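Local coordinates for protein methyltransferase (Streptococcus pyogenes, PDB 2ESR) that is probably an S-adenosylmethionine-dependent methyltransferase with a Rossmann-like fold, possibly acting on ribosomal RNA, as relatives in its family do, at residues A[23-28]-A[157-162]; A[117-122]-A[132-137]; A[84-89]-A[95-100]. All coordinates share one frame; numbering follows the deposited sequence.

Interaction 1 (A[23-28]-A[157-162])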
loop_
_atom_site.group_PDB
_atom_site.type_symbol
_atom_site.label_atom_id
_atom_site.label_comp_id
_atom_site.label_asym_id
_atom_site.label_seq_id
_atom_site.Cartn_x
_atom_site.Cartn_y
_atom_site.Cartn_z
ATOM N N PHE A 23 -17.653 -11.984 -9.238
ATOM C CA PHE A 23 -17.394 -10.845 -10.095
ATOM C C PHE A 23 -18.482 -10.530 -11.099
ATOM O O PHE A 23 -18.534 -9.418 -11.617
ATOM C CB PHE A 23 -16.023 -10.996 -10.751
ATOM C CG PHE A 23 -14.898 -10.679 -9.811
ATOM C CD1 PHE A 23 -14.589 -9.353 -9.508
ATOM C CD2 PHE A 23 -14.212 -11.695 -9.153
ATOM C CE1 PHE A 23 -13.620 -9.041 -8.566
ATOM C CE2 PHE A 23 -13.236 -11.395 -8.202
ATOM C CZ PHE A 23 -12.941 -10.059 -7.908
ATOM N N ASN A 24 -19.362 -11.491 -11.362
ATOM C CA ASN A 24 -20.469 -11.235 -12.274
ATOM C C ASN A 24 -21.497 -10.418 -11.503
ATOM O O ASN A 24 -22.351 -9.750 -12.086
ATOM C CB ASN A 24 -21.101 -12.542 -12.765
ATOM C CG ASN A 24 -20.280 -13.212 -13.843
ATOM O OD1 ASN A 24 -19.679 -12.538 -14.682
ATOM N ND2 ASN A 24 -20.261 -14.542 -13.841
HETATM N N MSE A 25 -21.396 -10.470 -10.182
HETATM C CA MSE A 25 -22.303 -9.730 -9.314
HETATM C C MSE A 25 -21.899 -8.268 -9.199
HETATM O O MSE A 25 -22.746 -7.373 -9.236
HETATM C CB MSE A 25 -22.295 -10.316 -7.903
HETATM C CG MSE A 25 -22.910 -11.678 -7.740
HETATM SE SE MSE A 25 -22.735 -12.220 -5.888
HETATM C CE MSE A 25 -23.858 -10.878 -5.067
ATOM N N ILE A 26 -20.598 -8.035 -9.052
ATOM C CA ILE A 26 -20.073 -6.689 -8.866
ATOM C C ILE A 26 -19.299 -6.090 -10.027
ATOM O O ILE A 26 -19.020 -4.894 -10.026
ATOM C CB ILE A 26 -19.143 -6.637 -7.647
ATOM C CG1 ILE A 26 -17.906 -7.502 -7.913
ATOM C CG2 ILE A 26 -19.881 -7.132 -6.411
ATOM C CD1 ILE A 26 -16.825 -7.367 -6.861
ATOM N N GLY A 27 -18.931 -6.912 -11.002
ATOM C CA GLY A 27 -18.182 -6.402 -12.136
ATOM C C GLY A 27 -18.962 -6.429 -13.437
ATOM O O GLY A 27 -19.957 -5.712 -13.577
ATOM N N PRO A 28 -18.550 -7.251 -14.416
ATOM C CA PRO A 28 -17.406 -8.169 -14.430
ATOM C C PRO A 28 -16.065 -7.504 -14.731
ATOM O O PRO A 28 -15.027 -8.157 -14.708
ATOM C CB PRO A 28 -17.804 -9.184 -15.498
ATOM C CG PRO A 28 -18.529 -8.340 -16.477
ATOM C CD PRO A 28 -19.409 -7.484 -15.591
ATOM N N LYS A 157 -26.420 -13.202 -2.614
ATOM C CA LYS A 157 -26.648 -14.425 -3.367
ATOM C C LYS A 157 -26.047 -15.612 -2.644
ATOM O O LYS A 157 -24.951 -15.530 -2.091
ATOM C CB LYS A 157 -26.039 -14.315 -4.768
ATOM C CG LYS A 157 -26.290 -15.536 -5.645
ATOM C CD LYS A 157 -25.891 -15.276 -7.093
ATOM C CE LYS A 157 -26.156 -16.498 -7.966
ATOM N NZ LYS A 157 -27.587 -16.924 -7.930
ATOM N N ILE A 158 -26.783 -16.715 -2.647
ATOM C CA ILE A 158 -26.332 -17.932 -1.998
ATOM C C ILE A 158 -26.083 -18.992 -3.058
ATOM O O ILE A 158 -26.953 -19.274 -3.878
ATOM C CB ILE A 158 -27.397 -18.478 -1.017
ATOM C CG1 ILE A 158 -27.635 -17.472 0.109
ATOM C CG2 ILE A 158 -26.954 -19.827 -0.466
ATOM C CD1 ILE A 158 -28.687 -17.909 1.122
ATOM N N TYR A 159 -24.881 -19.554 -3.059
ATOM C CA TYR A 159 -24.556 -20.618 -3.996
ATOM C C TYR A 159 -23.515 -21.548 -3.413
ATOM O O TYR A 159 -22.548 -21.110 -2.786
ATOM C CB TYR A 159 -24.109 -20.068 -5.357
ATOM C CG TYR A 159 -23.319 -18.780 -5.347
ATOM C CD1 TYR A 159 -23.558 -17.809 -6.319
ATOM C CD2 TYR A 159 -22.313 -18.543 -4.412
ATOM C CE1 TYR A 159 -22.819 -16.635 -6.368
ATOM C CE2 TYR A 159 -21.560 -17.365 -4.453
ATOM C CZ TYR A 159 -21.824 -16.419 -5.437
ATOM O OH TYR A 159 -21.101 -15.253 -5.514
ATOM N N GLY A 160 -23.728 -22.843 -3.616
ATOM C CA GLY A 160 -22.815 -23.823 -3.070
ATOM C C GLY A 160 -22.965 -23.749 -1.568
ATOM O O GLY A 160 -24.080 -23.799 -1.052
ATOM N N ILE A 161 -21.854 -23.608 -0.859
ATOM C CA ILE A 161 -21.907 -23.525 0.592
ATOM C C ILE A 161 -21.464 -22.143 1.055
ATOM O O ILE A 161 -20.844 -21.998 2.107
ATOM C CB ILE A 161 -21.005 -24.583 1.247
ATOM C CG1 ILE A 161 -19.557 -24.386 0.801
ATOM C CG2 ILE A 161 -21.493 -25.979 0.872
ATOM C CD1 ILE A 161 -18.582 -25.313 1.490
ATOM N N SER A 162 -21.789 -21.131 0.265
ATOM C CA SER A 162 -21.402 -19.777 0.625
ATOM C C SER A 162 -22.452 -18.748 0.250
ATOM O O SER A 162 -23.376 -19.010 -0.521
ATOM C CB SER A 162 -20.081 -19.412 -0.050
ATOM O OG SER A 162 -20.249 -19.302 -1.450
#
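A Met-aromatic contact joins helix 19-26, the first modelled helix, to the tip of a beta hairpin: selenomethionine Met25 reaches over to Tyr159, near the end of strand 151-159. The selenium lies 3.5 Å from Tyr159 OH, a van der Waals approach. Relative to the ring, Met25 SE is 5.4 Å from the centroid and 66° off the normal, so it comes in obliquely at the hydroxyl end. Its second neighbour is Lys157, two residues earlier on the same strand, whose CB is 4.1 Å from Met25 SE. Met25 CE also touches this methylene, because the thioether chain runs straight through chi2 and bends at chi3 (65°). Lys157 contributes little beyond CB; the rest of the chain leads away from the helix. In what is, by its strand order, a class I methyltransferase-like fold, strands 151-159 and 162-169 form the antiparallel hairpin at one side of an otherwise largely parallel sheet, and Val164 on the partner strand touches both Met25 and Tyr159. Met25 O is in turn hydrogen-bonded to Lys155 NZ. Ser162 OG lies at the edge of the tyrosine ring, in plane. The two-residue hairpin turn through Gly160 and Ile161 is closed by Tyr159 N to Ser162 O at 3.0 Å and by Ser162 N to Tyr159 O at 3.1 Å. Ser162 OG gives the same carbonyl a second bond, 3.2 Å from Tyr159 O with an angle of 166° at the oxygen.

Interaction 2 (A[117-122]-A[132-137])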
loop_
_atom_site.group_PDB
_atom_site.type_symbol
_atom_site.label_atom_id
_atom_site.label_comp_id
_atom_site.label_asym_id
_atom_site.label_seq_id
_atom_site.Cartn_x
_atom_site.Cartn_y
_atom_site.Cartn_z
ATOM N N ALA A 117 -18.600 -4.837 12.869
ATOM C CA ALA A 117 -17.615 -3.984 13.518
ATOM C C ALA A 117 -16.663 -3.358 12.502
ATOM O O ALA A 117 -16.312 -2.187 12.615
ATOM C CB ALA A 117 -16.821 -4.791 14.541
ATOM N N THR A 118 -16.249 -4.138 11.508
ATOM C CA THR A 118 -15.310 -3.628 10.515
ATOM C C THR A 118 -15.918 -2.554 9.621
ATOM O O THR A 118 -15.280 -1.540 9.355
ATOM C CB THR A 118 -14.736 -4.776 9.658
ATOM O OG1 THR A 118 -14.066 -5.706 10.523
ATOM C CG2 THR A 118 -13.733 -4.245 8.637
ATOM N N ILE A 119 -17.147 -2.767 9.156
ATOM C CA ILE A 119 -17.792 -1.772 8.302
ATOM C C ILE A 119 -18.043 -0.495 9.102
ATOM O O ILE A 119 -17.885 0.617 8.588
ATOM C CB ILE A 119 -19.101 -2.327 7.703
ATOM C CG1 ILE A 119 -18.756 -3.476 6.746
ATOM C CG2 ILE A 119 -19.859 -1.227 6.969
ATOM C CD1 ILE A 119 -19.945 -4.157 6.117
ATOM N N GLU A 120 -18.423 -0.645 10.368
ATOM C CA GLU A 120 -18.635 0.527 11.211
ATOM C C GLU A 120 -17.321 1.294 11.352
ATOM O O GLU A 120 -17.303 2.524 11.282
ATOM C CB GLU A 120 -19.132 0.111 12.595
ATOM C CG GLU A 120 -20.565 -0.378 12.622
ATOM C CD GLU A 120 -21.577 0.756 12.551
ATOM O OE1 GLU A 120 -22.794 0.465 12.519
ATOM O OE2 GLU A 120 -21.160 1.934 12.536
ATOM N N ALA A 121 -16.220 0.565 11.535
ATOM C CA ALA A 121 -14.918 1.201 11.688
ATOM C C ALA A 121 -14.480 1.894 10.407
ATOM O O ALA A 121 -13.968 3.017 10.448
ATOM C CB ALA A 121 -13.872 0.180 12.117
ATOM N N LEU A 122 -14.671 1.227 9.272
ATOM C CA LEU A 122 -14.294 1.805 7.982
ATOM C C LEU A 122 -15.083 3.081 7.712
ATOM O O LEU A 122 -14.533 4.069 7.207
ATOM C CB LEU A 122 -14.550 0.807 6.856
ATOM C CG LEU A 122 -13.616 -0.400 6.759
ATOM C CD1 LEU A 122 -14.193 -1.412 5.791
ATOM C CD2 LEU A 122 -12.214 0.067 6.312
ATOM N N VAL A 132 -18.570 3.055 -3.077
ATOM C CA VAL A 132 -17.955 1.824 -2.601
ATOM C C VAL A 132 -18.865 0.598 -2.640
ATOM O O VAL A 132 -20.090 0.697 -2.523
ATOM C CB VAL A 132 -17.469 1.988 -1.134
ATOM C CG1 VAL A 132 -18.660 2.067 -0.206
ATOM C CG2 VAL A 132 -16.558 0.838 -0.731
HETATM N N MSE A 133 -18.243 -0.559 -2.824
HETATM C CA MSE A 133 -18.937 -1.828 -2.768
HETATM C C MSE A 133 -18.161 -2.615 -1.708
HETATM O O MSE A 133 -16.945 -2.818 -1.843
HETATM C CB MSE A 133 -18.888 -2.563 -4.110
HETATM C CG MSE A 133 -19.880 -2.027 -5.118
HETATM SE SE MSE A 133 -19.829 -3.113 -6.700
HETATM C CE MSE A 133 -18.155 -2.523 -7.398
ATOM N N VAL A 134 -18.842 -2.994 -0.629
ATOM C CA VAL A 134 -18.223 -3.798 0.425
ATOM C C VAL A 134 -18.795 -5.200 0.233
ATOM O O VAL A 134 -19.982 -5.463 0.495
ATOM C CB VAL A 134 -18.558 -3.268 1.837
ATOM C CG1 VAL A 134 -17.895 -4.154 2.893
ATOM C CG2 VAL A 134 -18.037 -1.844 1.988
ATOM N N VAL A 135 -17.939 -6.087 -0.257
ATOM C CA VAL A 135 -18.305 -7.460 -0.566
ATOM C C VAL A 135 -17.935 -8.418 0.544
ATOM O O VAL A 135 -16.761 -8.579 0.883
ATOM C CB VAL A 135 -17.613 -7.912 -1.872
ATOM C CG1 VAL A 135 -18.028 -9.319 -2.222
ATOM C CG2 VAL A 135 -17.972 -6.954 -3.001
ATOM N N CYS A 136 -18.951 -9.074 1.088
ATOM C CA CYS A 136 -18.764 -10.013 2.176
ATOM C C CYS A 136 -19.052 -11.436 1.744
ATOM O O CYS A 136 -20.122 -11.718 1.218
ATOM C CB CYS A 136 -19.700 -9.659 3.329
ATOM S SG CYS A 136 -19.603 -7.939 3.863
ATOM N N GLU A 137 -18.095 -12.330 1.959
ATOM C CA GLU A 137 -18.302 -13.737 1.621
ATOM C C GLU A 137 -18.340 -14.464 2.956
ATOM O O GLU A 137 -17.422 -14.330 3.771
ATOM C CB GLU A 137 -17.163 -14.269 0.744
ATOM C CG GLU A 137 -17.327 -15.740 0.376
ATOM C CD GLU A 137 -16.340 -16.197 -0.682
ATOM O OE1 GLU A 137 -15.162 -15.782 -0.617
ATOM O OE2 GLU A 137 -16.742 -16.979 -1.572
#
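Helix segment 117-122 lies over strand segment 132-137 and runs roughly opposite to it, their closest approach falling between Ile119 and Val134 with CA atoms 8.1 Å apart. Ile119 points at the strand, and Val134 and Cys136, two residues apart on one face of the sheet, point back. The terminal methyl of the isoleucine does most of the touching: Ile119 CD1 sits 3.8 Å from Val134 CG1. The preceding methylene follows it down, with Ile119 CG1 4.0 Å from Val134 CG1, so a single valine methyl takes both atoms. That branch reaches the sheet because chi2 is fully extended (178°), driving CD1 outward from the helix. Val134 answers with the methyl that lies anti to its own N (chi1 179°). Farther along the strand, Cys136 SG makes a looser contact, 4.4 Å from Ile119 CD1. The arrangement is the second half of a beta-alpha-beta crossover, in which strand 101-106 leads through helix 111-124 to the neighbouring parallel strand 132-139, as in Rossmann-like methyltransferases. Leu106 on the first strand touches both Ile119 and Val134, while Tyr167 on the antiparallel neighbour packs against Ile119 and Cys136, so the isoleucine is received by three adjacent strands. Val135, facing the other side of the sheet, meets Ile26 of helix 19-26. Aliphatic carbons and one thiol make up the meeting, all of it buried; between these two segments cohesion therefore comes from dispersion and the exclusion of water, with no directional bond.

Interaction 3 (A[84-89]-A[95-100]); sequences TLLKME and DCLTGR
Strand 83-86 and the segment around Cys96, at the weakly bonded close of helix 90-96, are held apart, Leu86 CA and Cys96 CA lying 10.5 Å from one another, and side chains bridge the gap. This is a strand-turn-helix unit of the Rossmann-like sheet: the strand outermost in this chain's sheet ends at Leu86, a short connection passes through Met88, and Glu89 takes the N-cap position of the helix, whose far end comes back to face Leu86 and Met88. Selenomethionine Met88 carries one half of the contact with its terminal methyl, CE approaching Cys96 SG at 3.9 Å. Chi1 of 62° starts the Met88 chain between N and the carbonyl carbon, and a bend at chi3 (-64°) then turns CE toward the cysteine. The thiol comes to meet it, anti to the carbonyl carbon of Cys96. Met88 also packs on Val60 and Leu86 on Val58, both of strand 56-60, so the layer continues into the sheet. All four touching residues are buried, and the second subunit packs on some of them: Leu86 on its Leu97 and Cys96 on its Arg92, while the Thr98 hydroxyl is hydrogen-bonded to Leu85 O of that chain, with the reciprocal bond made in turn. Within the chain, the other half of the contact is methyl to methyl, Leu86 CD1 standing 4.3 Å from Leu97 CD2.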
loop_
_atom_site.group_PDB
_atom_site.type_symbol
_atom_site.label_atom_id
_atom_site.label_comp_id
_atom_site.label_asym_id
_atom_site.label_seq_id
_atom_site.Cartn_x
_atom_site.Cartn_y
_atom_site.Cartn_z
ATOM N N THR A 84 -0.091 -4.046 -2.150
ATOM C CA THR A 84 0.566 -3.688 -0.906
ATOM C C THR A 84 0.020 -4.649 0.149
ATOM O O THR A 84 -1.176 -4.639 0.432
ATOM C CB THR A 84 0.238 -2.243 -0.493
ATOM O OG1 THR A 84 0.656 -1.342 -1.528
ATOM C CG2 THR A 84 0.951 -1.887 0.806
ATOM N N LEU A 85 0.890 -5.493 0.701
ATOM C CA LEU A 85 0.481 -6.449 1.722
ATOM C C LEU A 85 0.931 -5.984 3.099
ATOM O O LEU A 85 2.103 -5.674 3.315
ATOM C CB LEU A 85 1.066 -7.842 1.445
ATOM C CG LEU A 85 0.791 -8.887 2.539
ATOM C CD1 LEU A 85 -0.700 -9.192 2.592
ATOM C CD2 LEU A 85 1.571 -10.166 2.270
ATOM N N LEU A 86 -0.014 -5.931 4.026
ATOM C CA LEU A 86 0.275 -5.516 5.388
ATOM C C LEU A 86 0.057 -6.704 6.309
ATOM O O LEU A 86 -0.994 -7.347 6.270
ATOM C CB LEU A 86 -0.645 -4.369 5.808
ATOM C CG LEU A 86 -0.501 -3.052 5.040
ATOM C CD1 LEU A 86 -1.562 -2.072 5.506
ATOM C CD2 LEU A 86 0.888 -2.480 5.262
ATOM N N LYS A 87 1.063 -6.998 7.124
ATOM C CA LYS A 87 0.986 -8.094 8.076
ATOM C C LYS A 87 0.597 -7.472 9.407
ATOM O O LYS A 87 1.455 -7.074 10.197
ATOM C CB LYS A 87 2.338 -8.801 8.187
ATOM C CG LYS A 87 2.314 -10.046 9.060
ATOM C CD LYS A 87 3.465 -10.993 8.726
ATOM C CE LYS A 87 4.824 -10.322 8.871
ATOM N NZ LYS A 87 5.936 -11.237 8.472
HETATM N N MSE A 88 -0.704 -7.366 9.644
HETATM C CA MSE A 88 -1.185 -6.767 10.879
HETATM C C MSE A 88 -2.658 -7.078 11.113
HETATM O O MSE A 88 -3.332 -7.639 10.246
HETATM C CB MSE A 88 -0.949 -5.245 10.847
HETATM C CG MSE A 88 -1.684 -4.493 9.745
HETATM SE SE MSE A 88 -0.985 -2.690 9.418
HETATM C CE MSE A 88 -1.406 -1.894 11.133
ATOM N N GLU A 89 -3.147 -6.735 12.300
ATOM C CA GLU A 89 -4.544 -6.960 12.649
ATOM C C GLU A 89 -5.400 -5.992 11.839
ATOM O O GLU A 89 -5.018 -4.842 11.633
ATOM C CB GLU A 89 -4.771 -6.701 14.142
ATOM C CG GLU A 89 -3.893 -7.519 15.083
ATOM C CD GLU A 89 -4.151 -9.009 14.992
ATOM O OE1 GLU A 89 -3.582 -9.757 15.816
ATOM O OE2 GLU A 89 -4.913 -9.434 14.100
ATOM N N ASP A 95 -6.778 1.812 11.246
ATOM C CA ASP A 95 -6.322 3.062 11.847
ATOM C C ASP A 95 -5.136 3.688 11.114
ATOM O O ASP A 95 -4.826 4.863 11.313
ATOM C CB ASP A 95 -5.945 2.834 13.314
ATOM C CG ASP A 95 -7.156 2.600 14.196
ATOM O OD1 ASP A 95 -8.036 3.486 14.231
ATOM O OD2 ASP A 95 -7.229 1.537 14.854
ATOM N N CYS A 96 -4.481 2.911 10.259
ATOM C CA CYS A 96 -3.320 3.401 9.529
ATOM C C CYS A 96 -3.600 3.717 8.059
ATOM O O CYS A 96 -2.796 4.373 7.398
ATOM C CB CYS A 96 -2.186 2.383 9.630
ATOM S SG CYS A 96 -1.685 2.035 11.333
ATOM N N LEU A 97 -4.741 3.251 7.557
ATOM C CA LEU A 97 -5.123 3.492 6.163
ATOM C C LEU A 97 -5.555 4.940 5.959
ATOM O O LEU A 97 -6.048 5.578 6.886
ATOM C CB LEU A 97 -6.268 2.557 5.774
ATOM C CG LEU A 97 -5.984 1.066 5.931
ATOM C CD1 LEU A 97 -7.253 0.265 5.643
ATOM C CD2 LEU A 97 -4.864 0.664 4.991
ATOM N N THR A 98 -5.399 5.460 4.744
ATOM C CA THR A 98 -5.775 6.851 4.505
ATOM C C THR A 98 -6.616 7.155 3.274
ATOM O O THR A 98 -7.432 8.075 3.296
ATOM C CB THR A 98 -4.538 7.746 4.398
ATOM O OG1 THR A 98 -3.831 7.420 3.196
ATOM C CG2 THR A 98 -3.627 7.539 5.595
ATOM N N GLY A 99 -6.409 6.408 2.199
ATOM C CA GLY A 99 -7.150 6.684 0.981
ATOM C C GLY A 99 -8.547 6.101 0.947
ATOM O O GLY A 99 -8.859 5.175 1.691
ATOM N N ARG A 100 -9.395 6.665 0.093
ATOM C CA ARG A 100 -10.758 6.174 -0.063
ATOM C C ARG A 100 -10.655 4.884 -0.871
ATOM O O ARG A 100 -9.898 4.814 -1.839
ATOM C CB ARG A 100 -11.604 7.189 -0.831
ATOM C CG ARG A 100 -11.877 8.482 -0.082
ATOM C CD ARG A 100 -13.047 8.329 0.874
ATOM N NE ARG A 100 -13.359 9.580 1.562
ATOM C CZ ARG A 100 -14.444 9.770 2.305
ATOM N NH1 ARG A 100 -15.329 8.795 2.453
ATOM N NH2 ARG A 100 -14.638 10.933 2.915
#

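How the interactions relate
All three contacts reach one mixed sheet, and none uses a hydrogen bond between its segments. Interaction 2 is the most central, its centre about 7 Å from the centre of the chain, and is apolar, aliphatic carbons with one thiol. Interactions 1 and 3, each with its centre about 13 Å from the centre of the chain, lie on opposite sides of it, their own centres about 26 Å apart. Interaction 1 is partly exposed, mixing selenium, a phenol and a lysine methylene at the hairpin; interaction 3 is buried beside the second subunit. Interactions 1 and 2 touch through strand 132-139, where Ile26 packs on Met133, on the face turned away from helix 111-124.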